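Local structure of twin-arginine translocation pathway signal protein (Burkholderia phytofirmans, 2RJO) at residues Gly45-Gly50 and Ser74-Val79; Gln169-Gln174 and Thr192-Lys197; Pro235-Ile240 and Gln297-Arg302; Gly264-Ala267 and Lys271-Leu274. The protein probably serves as an exported periplasmic sugar-binding protein, holding beta-D-galactopyranose in a pocket between two lobes. All coordinates share one frame; numbering follows the deposited sequence.

Interaction 1: residues Gly45-Gly50 and Ser74-Val79; sequences GSSEKG and SADARV
Asp76, near the start of helix 74-87, meets Ser47, the first residue of helix 47-60, and this one pair carries the whole contact. The two CA atoms are 6.6 Å apart, and both CA-CB bonds point across the gap. From CB of Asp76 the carboxylate swings back beside its own backbone N, CG lying anti to the carbonyl carbon (chi1 -60°). CG itself comes to rest 3.2 Å from Ser47 OG. At the tip the two oxygens are used differently. OD2 accepts the hydroxyl of Ser47 over a short 2.5 Å from OG; the donor arrives on the syn side of that oxygen, 16° out of the carboxylate plane. OD1 instead lies 3.0 Å from the methylene CB of Ser47, and its angle to the hydroxyl is too poor for a second bond. Each end has a further partner: Asn72 ND2 is hydrogen-bonded to Ser47 OG, and Asp73 N makes a weak bond to Asp76 OD2. Donating to the acid while receiving from Asn72, the serine hydroxyl is fixed in rotation. Just ahead of it, Ser46 is the N-cap of helix 47-60, its OG accepting Lys49 N at 3.2 Å. The pair thus ties together the amino-terminal ends of two neighbouring helices. Farther along, Val79 packs on Ile51 and Arg55 of helix 47-60. The two helices follow strands 38-42 and 65-69, which both pair in parallel with strand 7-12 in the large mixed sheet of the periplasmic binding protein fold, and the loop after strand 65-69 supplies Asn72 and Asp73.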
# COMPACT_ATOMS: atom_id res chain seq x y z
N GLY A 45 -7.91 0.96 -12.34
CA GLY A 45 -6.73 1.28 -13.13
C GLY A 45 -6.84 2.50 -14.02
O GLY A 45 -5.85 2.93 -14.62
N SER A 46 -8.05 3.05 -14.11
CA SER A 46 -8.30 4.22 -14.94
C SER A 46 -8.20 5.51 -14.14
O SER A 46 -9.11 5.83 -13.38
CB SER A 46 -9.69 4.12 -15.57
OG SER A 46 -9.92 5.21 -16.43
N SER A 47 -7.11 6.25 -14.30
CA SER A 47 -6.95 7.51 -13.58
C SER A 47 -8.07 8.45 -14.00
O SER A 47 -8.53 9.29 -13.22
CB SER A 47 -5.60 8.15 -13.92
OG SER A 47 -4.52 7.41 -13.37
N GLU A 48 -8.50 8.31 -15.25
CA GLU A 48 -9.57 9.13 -15.82
C GLU A 48 -10.89 8.87 -15.10
O GLU A 48 -11.64 9.81 -14.80
CB GLU A 48 -9.70 8.80 -17.32
CG GLU A 48 -8.36 8.66 -18.09
CD GLU A 48 -7.64 7.30 -17.88
OE1 GLU A 48 -8.32 6.25 -17.85
OE2 GLU A 48 -6.39 7.27 -17.78
N LYS A 49 -11.18 7.61 -14.82
CA LYS A 49 -12.41 7.27 -14.10
C LYS A 49 -12.37 7.75 -12.65
O LYS A 49 -13.34 8.30 -12.14
CB LYS A 49 -12.64 5.76 -14.11
CG LYS A 49 -13.84 5.36 -13.29
CD LYS A 49 -14.08 3.87 -13.27
CE LYS A 49 -15.20 3.55 -12.30
NZ LYS A 49 -15.52 2.11 -12.31
N GLY A 50 -11.22 7.55 -12.00
CA GLY A 50 -11.07 7.96 -10.62
C GLY A 50 -11.33 9.44 -10.38
O GLY A 50 -12.04 9.81 -9.44
N SER A 74 0.89 8.85 -9.23
CA SER A 74 1.30 10.03 -8.48
C SER A 74 0.81 11.35 -9.08
O SER A 74 0.66 12.34 -8.37
CB SER A 74 2.82 10.04 -8.35
OG SER A 74 3.26 8.80 -7.82
N ALA A 75 0.56 11.37 -10.39
CA ALA A 75 0.09 12.58 -11.06
C ALA A 75 -1.34 12.91 -10.64
O ALA A 75 -1.66 14.08 -10.43
CB ALA A 75 0.15 12.40 -12.57
N ASP A 76 -2.18 11.88 -10.53
CA ASP A 76 -3.58 12.05 -10.16
C ASP A 76 -3.78 12.79 -8.85
O ASP A 76 -4.76 13.50 -8.68
CB ASP A 76 -4.26 10.68 -10.05
CG ASP A 76 -4.22 9.90 -11.34
OD1 ASP A 76 -4.63 10.47 -12.37
OD2 ASP A 76 -3.80 8.72 -11.32
N ALA A 77 -2.86 12.60 -7.92
CA ALA A 77 -2.94 13.23 -6.61
C ALA A 77 -3.15 14.74 -6.64
O ALA A 77 -3.99 15.26 -5.91
CB ALA A 77 -1.69 12.93 -5.81
N ARG A 78 -2.39 15.45 -7.47
CA ARG A 78 -2.52 16.90 -7.52
C ARG A 78 -3.89 17.33 -8.00
O ARG A 78 -4.52 18.19 -7.38
CB ARG A 78 -1.46 17.52 -8.42
CG ARG A 78 -1.40 19.05 -8.30
CD ARG A 78 -0.60 19.67 -9.44
NE ARG A 78 0.64 18.96 -9.70
CZ ARG A 78 1.70 18.98 -8.90
NH1 ARG A 78 1.69 19.69 -7.78
NH2 ARG A 78 2.79 18.29 -9.23
N VAL A 79 -4.37 16.76 -9.09
CA VAL A 79 -5.67 17.17 -9.60
C VAL A 79 -6.78 16.84 -8.60
O VAL A 79 -7.72 17.62 -8.45
CB VAL A 79 -5.97 16.53 -10.96
CG1 VAL A 79 -5.96 15.04 -10.86
CG2 VAL A 79 -7.29 17.03 -11.46

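Interaction 2: residues Gln169-Gln174 and Thr192-Lys197; sequences QLLDFQ and TRFNSK. With SO4 (sulfate ion), chain E.
Within the beta-alpha-beta crossover of strand 168-175, helix 180-194 and strand 198-203, Leu171 and Asp172 of the first strand pack against Phe194 in the last part of helix 180-194. CB of Leu171 sits over one face of the phenyl ring, 4.0 Å from the centroid of Phe194 and 18° off the ring normal, a CH-pi contact. The opposite face is taken by CG of Arg193, which lies over the centre of the ring, so the phenyl is clamped between two aliphatic groups. CB of Asp172 comes to the ring edge, 3.9 Å from Phe194 CE1. Two consecutive strand residues can both point at the helix because Leu171 has helical backbone angles, an irregularity consistent with a beta bulge. Strand 168-175 is an outer strand of the four-stranded parallel sheet; it pairs with strand 137-143, which the crossover passes before reaching strand 198-203. Val140 of that middle strand touches both Leu171 and Phe194 and continues the apolar layer inward. Beyond the ring, Leu171 CD1 reaches Lys197, lying 3.6 Å from Lys197 O. Past CB the carboxylate of Asp172, its CG anti to the backbone N (chi1 -177°), leaves the ring, and OD2 is hydrogen-bonded to Trp190 NE1. A sulfate, probably from the crystallisation liquor, lies near this acid and is modelled too close to it for a sound contact; the weak bond from Arg193 NH2 to sulfate O1 is therefore doubtful.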
# COMPACT_ATOMS: atom_id res chain seq x y z
N GLN A 169 22.64 -12.82 -7.63
CA GLN A 169 22.62 -12.35 -9.02
C GLN A 169 21.17 -12.05 -9.41
O GLN A 169 20.32 -12.94 -9.40
CB GLN A 169 23.24 -13.42 -9.94
CG GLN A 169 22.64 -13.55 -11.35
CD GLN A 169 23.31 -12.68 -12.43
OE1 GLN A 169 23.21 -11.44 -12.41
NE2 GLN A 169 23.98 -13.33 -13.38
N LEU A 170 20.90 -10.79 -9.73
CA LEU A 170 19.56 -10.37 -10.13
C LEU A 170 19.33 -10.82 -11.57
O LEU A 170 19.82 -10.20 -12.52
CB LEU A 170 19.42 -8.85 -10.05
CG LEU A 170 18.03 -8.29 -10.35
CD1 LEU A 170 17.03 -8.79 -9.31
CD2 LEU A 170 18.08 -6.77 -10.35
N LEU A 171 18.56 -11.90 -11.73
CA LEU A 171 18.31 -12.42 -13.06
C LEU A 171 17.48 -11.51 -13.96
O LEU A 171 17.82 -11.35 -15.14
CB LEU A 171 17.66 -13.80 -12.96
CG LEU A 171 18.48 -14.82 -12.17
CD1 LEU A 171 17.72 -16.14 -12.09
CD2 LEU A 171 19.83 -15.01 -12.84
N ASP A 172 16.41 -10.92 -13.42
CA ASP A 172 15.56 -10.05 -14.23
C ASP A 172 14.44 -9.36 -13.44
O ASP A 172 13.74 -9.99 -12.65
CB ASP A 172 14.93 -10.86 -15.37
CG ASP A 172 14.08 -10.01 -16.29
OD1 ASP A 172 14.51 -8.88 -16.62
OD2 ASP A 172 13.01 -10.47 -16.72
N PHE A 173 14.27 -8.06 -13.65
CA PHE A 173 13.23 -7.31 -12.96
C PHE A 173 12.12 -7.02 -13.96
O PHE A 173 12.39 -6.57 -15.07
CB PHE A 173 13.78 -5.98 -12.44
CG PHE A 173 12.78 -5.18 -11.64
CD1 PHE A 173 12.53 -5.48 -10.31
CD2 PHE A 173 12.08 -4.13 -12.23
CE1 PHE A 173 11.59 -4.75 -9.56
CE2 PHE A 173 11.13 -3.39 -11.49
CZ PHE A 173 10.89 -3.70 -10.17
N GLN A 174 10.88 -7.28 -13.56
CA GLN A 174 9.73 -7.04 -14.42
C GLN A 174 8.56 -6.45 -13.64
O GLN A 174 8.30 -6.82 -12.50
CB GLN A 174 9.28 -8.34 -15.08
CG GLN A 174 10.19 -8.84 -16.17
CD GLN A 174 10.04 -8.06 -17.47
OE1 GLN A 174 8.96 -8.01 -18.05
NE2 GLN A 174 11.13 -7.46 -17.93
N THR A 192 10.94 -20.87 -17.57
CA THR A 192 11.28 -21.50 -18.83
C THR A 192 12.62 -20.94 -19.30
O THR A 192 13.44 -21.66 -19.86
CB THR A 192 10.21 -21.20 -19.90
OG1 THR A 192 9.08 -22.05 -19.70
CG2 THR A 192 10.78 -21.42 -21.30
N ARG A 193 12.84 -19.65 -19.04
CA ARG A 193 14.06 -18.97 -19.44
C ARG A 193 15.28 -19.23 -18.58
O ARG A 193 16.37 -19.44 -19.11
CB ARG A 193 13.82 -17.47 -19.52
CG ARG A 193 15.02 -16.70 -20.02
CD ARG A 193 14.68 -15.28 -20.44
NE ARG A 193 15.50 -14.29 -19.74
CZ ARG A 193 15.78 -13.08 -20.21
NH1 ARG A 193 15.31 -12.70 -21.39
NH2 ARG A 193 16.52 -12.25 -19.49
N PHE A 194 15.10 -19.21 -17.26
CA PHE A 194 16.20 -19.41 -16.31
C PHE A 194 16.28 -20.77 -15.60
O PHE A 194 17.33 -21.14 -15.08
CB PHE A 194 16.18 -18.30 -15.25
CG PHE A 194 16.34 -16.91 -15.80
CD1 PHE A 194 15.41 -15.90 -15.50
CD2 PHE A 194 17.41 -16.59 -16.64
CE1 PHE A 194 15.54 -14.61 -16.02
CE2 PHE A 194 17.55 -15.30 -17.17
CZ PHE A 194 16.62 -14.31 -16.86
N ASN A 195 15.17 -21.50 -15.55
CA ASN A 195 15.15 -22.81 -14.91
C ASN A 195 15.78 -22.83 -13.51
O ASN A 195 15.48 -21.98 -12.68
CB ASN A 195 15.87 -23.83 -15.78
CG ASN A 195 15.51 -23.70 -17.23
OD1 ASN A 195 15.76 -22.67 -17.86
ND2 ASN A 195 14.92 -24.75 -17.79
N SER A 196 16.66 -23.80 -13.27
CA SER A 196 17.31 -23.96 -11.97
C SER A 196 18.07 -22.74 -11.47
O SER A 196 18.35 -22.62 -10.28
CB SER A 196 18.27 -25.16 -12.01
OG SER A 196 19.37 -24.87 -12.87
N LYS A 197 18.40 -21.84 -12.38
CA LYS A 197 19.13 -20.65 -11.99
C LYS A 197 18.35 -19.79 -10.98
O LYS A 197 18.94 -19.02 -10.24
CB LYS A 197 19.48 -19.82 -13.23
CG LYS A 197 20.45 -20.55 -14.16
CD LYS A 197 20.70 -19.76 -15.44
CE LYS A 197 19.58 -19.96 -16.46
NZ LYS A 197 19.44 -21.40 -16.90
S SO4 E . 14.60 -8.42 -19.57
O1 SO4 E . 15.41 -9.63 -19.30
O2 SO4 E . 14.95 -7.33 -18.62
O3 SO4 E . 13.15 -8.73 -19.41
O4 SO4 E . 14.87 -7.99 -20.97

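Interaction 3: residues Pro235-Ile240 and Gln297-Arg302; sequences PGLVAI and QDVIAR
Leu237 on helix 234-241 lodges against Val299 and Ile300 on helix 296-302, and these three side chains make up the contact. Its CA lies 6.7 Å from that of Ile300, the nearest pair of CA atoms across the segments. Leu237, a buried residue, gives up the largest area: its side chain reaches across, and both of its methyls touch a single branch of Val299, CD1 and CD2 each lying 3.8 Å from Val299 CG1. These two side chains cross at about a right angle, with Val299 CG1 against the fork of the leucine. The side chains of Ile300 and Leu237 slide past each other in opposite directions. Ile300 CG1 lies 3.8 Å from Leu237 CB and equally far from CD1. The CA-CB bond of Ile300 does not aim at the partner helix, but chi1 of -72°, with CG1 anti to the carbonyl carbon, swings CG1 onto Leu237. Val291 of strand 283-291 touches both Leu237 and Val299, joining the two helices to the large mixed sheet. Elsewhere on helix 234-241, Pro235 and Ala239 pack on Leu210 of helix 206-218. Every atom that touches across the segments is aliphatic carbon, and no hydrogen bond or salt bridge links them. The helices are therefore held here by shape and by exclusion of water, without the directional constraint that a polar bond would impose.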
# COMPACT_ATOMS: atom_id res chain seq x y z
N PRO A 235 -4.45 -13.49 2.82
CA PRO A 235 -3.98 -14.57 1.95
C PRO A 235 -2.46 -14.66 1.95
O PRO A 235 -1.89 -15.73 1.79
CB PRO A 235 -4.52 -14.18 0.58
CG PRO A 235 -5.74 -13.40 0.90
CD PRO A 235 -5.24 -12.53 2.04
N GLY A 236 -1.81 -13.51 2.10
CA GLY A 236 -0.37 -13.49 2.14
C GLY A 236 0.11 -14.15 3.42
O GLY A 236 1.08 -14.92 3.42
N LEU A 237 -0.59 -13.87 4.52
CA LEU A 237 -0.25 -14.43 5.82
C LEU A 237 -0.40 -15.95 5.81
O LEU A 237 0.40 -16.66 6.42
CB LEU A 237 -1.15 -13.83 6.91
CG LEU A 237 -0.99 -12.34 7.19
CD1 LEU A 237 -1.99 -11.89 8.25
CD2 LEU A 237 0.42 -12.05 7.64
N VAL A 238 -1.43 -16.43 5.13
CA VAL A 238 -1.66 -17.86 5.03
C VAL A 238 -0.48 -18.52 4.32
O VAL A 238 0.03 -19.55 4.76
CB VAL A 238 -2.95 -18.15 4.25
CG1 VAL A 238 -3.11 -19.64 4.01
CG2 VAL A 238 -4.14 -17.62 5.02
N ALA A 239 -0.02 -17.89 3.24
CA ALA A 239 1.11 -18.42 2.50
C ALA A 239 2.35 -18.41 3.38
O ALA A 239 3.23 -19.25 3.21
CB ALA A 239 1.36 -17.60 1.25
N ILE A 240 2.44 -17.48 4.32
CA ILE A 240 3.61 -17.44 5.19
C ILE A 240 3.58 -18.59 6.21
O ILE A 240 4.60 -19.24 6.46
CB ILE A 240 3.73 -16.10 5.96
CG1 ILE A 240 4.02 -14.96 4.99
CG2 ILE A 240 4.84 -16.20 7.00
CD1 ILE A 240 4.16 -13.62 5.65
N GLN A 297 1.59 -15.85 13.45
CA GLN A 297 0.38 -16.14 14.19
C GLN A 297 -0.19 -14.89 14.86
O GLN A 297 -1.41 -14.72 14.92
CB GLN A 297 0.65 -17.24 15.22
CG GLN A 297 -0.59 -17.70 15.97
CD GLN A 297 -0.90 -16.84 17.18
OE1 GLN A 297 -0.06 -16.68 18.07
NE2 GLN A 297 -2.12 -16.28 17.22
N ASP A 298 0.68 -14.01 15.36
CA ASP A 298 0.22 -12.79 16.01
C ASP A 298 -0.41 -11.82 15.03
O ASP A 298 -1.40 -11.16 15.35
CB ASP A 298 1.37 -12.09 16.73
CG ASP A 298 1.78 -12.81 17.97
OD1 ASP A 298 0.89 -13.15 18.78
OD2 ASP A 298 2.99 -13.04 18.15
N VAL A 299 0.16 -11.72 13.83
CA VAL A 299 -0.39 -10.81 12.84
C VAL A 299 -1.74 -11.33 12.37
O VAL A 299 -2.67 -10.55 12.18
CB VAL A 299 0.55 -10.64 11.64
CG1 VAL A 299 -0.07 -9.70 10.62
CG2 VAL A 299 1.89 -10.10 12.11
N ILE A 300 -1.85 -12.65 12.19
CA ILE A 300 -3.12 -13.23 11.75
C ILE A 300 -4.24 -12.92 12.75
O ILE A 300 -5.32 -12.49 12.35
CB ILE A 300 -3.01 -14.77 11.56
CG1 ILE A 300 -2.18 -15.09 10.32
CG2 ILE A 300 -4.40 -15.39 11.44
CD1 ILE A 300 -1.98 -16.57 10.06
N ALA A 301 -3.96 -13.13 14.03
CA ALA A 301 -4.93 -12.87 15.10
C ALA A 301 -5.36 -11.41 15.15
O ALA A 301 -6.48 -11.08 15.55
CB ALA A 301 -4.33 -13.27 16.43
N ARG A 302 -4.46 -10.52 14.74
CA ARG A 302 -4.74 -9.09 14.73
C ARG A 302 -5.80 -8.79 13.68
O ARG A 302 -6.73 -8.01 13.91
CB ARG A 302 -3.46 -8.33 14.40
CG ARG A 302 -3.51 -6.84 14.68
CD ARG A 302 -2.20 -6.19 14.26
NE ARG A 302 -1.07 -6.95 14.80
CZ ARG A 302 0.20 -6.76 14.44
NH1 ARG A 302 0.49 -5.84 13.53
NH2 ARG A 302 1.17 -7.51 14.99

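Interaction 4: residues Gly264-Ala267 and Lys271-Leu274; sequences GLQA and KIDL
The backbone folds back on the last turn of helix 253-268, where Gln266 O receives Lys271 N at 2.8 Å and, more weakly, Ile272 N at 3.4 Å. The stronger bond is well directed, with a C=O...N angle of 167° at the carbonyl. Two successive amides thus converge on one oxygen near the helix end and hold the departing chain close to it. Lys271 runs beside Gln266, the two side chains crossing at a slant: lysine CD lies 4.0 Å from glutamine CG, and CE is at a similar distance from OE1. This contact is made by the methylenes of the lysine, which then bends at chi3 and chi4 so that its ammonium end leads away. Ile272 crosses the glutamine at about a right angle, its CG2 3.9 Å from Gln266 OE1. With chi1 at 51°, CG1 of Ile272 stands between its own backbone N and carbonyl carbon, and this brings it against the helix backbone, 3.6 Å from Ala267 CA. Ala267 completes the apolar side: its CB touches Leu274 CD1 at 3.8 Å, with CD2 of the same leucine only slightly farther. Leu274 is buried and also packs on Pro108 and Arg282, so segment 271-274 is held to the helix by backbone bonds at its start and by apolar packing at Leu274. Around this turn, Leu265 touches Phe30 and Val34 of helix 18-34, Gln266 touches Leu313, and the loop 271-274 leads on toward strand 283-291 of the large mixed sheet.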
# COMPACT_ATOMS: atom_id res chain seq x y z
N GLY A 264 -9.28 13.34 8.27
CA GLY A 264 -10.05 14.25 7.46
C GLY A 264 -11.30 14.78 8.13
O GLY A 264 -11.58 15.97 8.04
N LEU A 265 -12.05 13.91 8.79
CA LEU A 265 -13.28 14.31 9.45
C LEU A 265 -13.02 15.24 10.63
O LEU A 265 -13.76 16.20 10.84
CB LEU A 265 -14.08 13.08 9.90
CG LEU A 265 -15.47 13.32 10.54
CD1 LEU A 265 -16.34 14.18 9.61
CD2 LEU A 265 -16.15 11.97 10.82
N GLN A 266 -11.96 14.96 11.40
CA GLN A 266 -11.62 15.78 12.54
C GLN A 266 -11.10 17.14 12.09
O GLN A 266 -11.19 18.11 12.83
CB GLN A 266 -10.58 15.09 13.42
CG GLN A 266 -11.16 13.92 14.19
CD GLN A 266 -10.30 13.49 15.36
OE1 GLN A 266 -9.78 14.32 16.09
NE2 GLN A 266 -10.17 12.18 15.55
N ALA A 267 -10.55 17.20 10.89
CA ALA A 267 -10.05 18.47 10.38
C ALA A 267 -11.28 19.30 10.01
O ALA A 267 -11.36 20.47 10.36
CB ALA A 267 -9.17 18.25 9.16
N LYS A 271 -11.67 19.88 14.89
CA LYS A 271 -11.27 19.23 16.13
C LYS A 271 -9.74 19.28 16.21
O LYS A 271 -9.17 19.17 17.30
CB LYS A 271 -11.75 17.76 16.17
CG LYS A 271 -13.26 17.62 16.32
CD LYS A 271 -13.75 16.17 16.20
CE LYS A 271 -13.33 15.32 17.40
NZ LYS A 271 -13.96 15.79 18.68
N ILE A 272 -9.08 19.45 15.07
CA ILE A 272 -7.63 19.55 15.04
C ILE A 272 -7.19 20.82 14.31
O ILE A 272 -7.81 21.22 13.33
CB ILE A 272 -6.98 18.32 14.37
CG1 ILE A 272 -7.63 18.03 13.01
CG2 ILE A 272 -7.12 17.11 15.27
CD1 ILE A 272 -7.00 16.84 12.29
N ASP A 273 -6.12 21.44 14.79
CA ASP A 273 -5.61 22.68 14.21
C ASP A 273 -4.50 22.44 13.19
O ASP A 273 -3.32 22.69 13.47
CB ASP A 273 -5.09 23.58 15.33
CG ASP A 273 -4.84 24.99 14.87
OD1 ASP A 273 -4.33 25.18 13.73
OD2 ASP A 273 -5.14 25.93 15.64
N LEU A 274 -4.88 21.96 12.01
CA LEU A 274 -3.96 21.68 10.92
C LEU A 274 -2.76 22.60 10.80
O LEU A 274 -1.61 22.14 10.72
CB LEU A 274 -4.71 21.68 9.59
CG LEU A 274 -5.07 20.30 9.03
CD1 LEU A 274 -5.65 19.45 10.13
CD2 LEU A 274 -6.04 20.45 7.88

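Interactions 1 and 4 belong to the lobe built on the large mixed sheet, their centres 25 Å apart, while interaction 2 lies on the four-stranded parallel sheet of the other lobe, 50 Å from interaction 4 between centres. Interaction 3 joins helix 234-241, which follows the last strand of the smaller sheet, to helix 296-302, which follows strand 283-291 of the larger. Along the chain interactions 1, 2 and 3 come in series, with interaction 4 nested within the loop that interaction 3 closes. None touches another. Such a two-lobed fold is that of periplasmic binding proteins, with galactose in the cleft; Asp76 of interaction 1 lies about 9 Å from it, side chain to sugar.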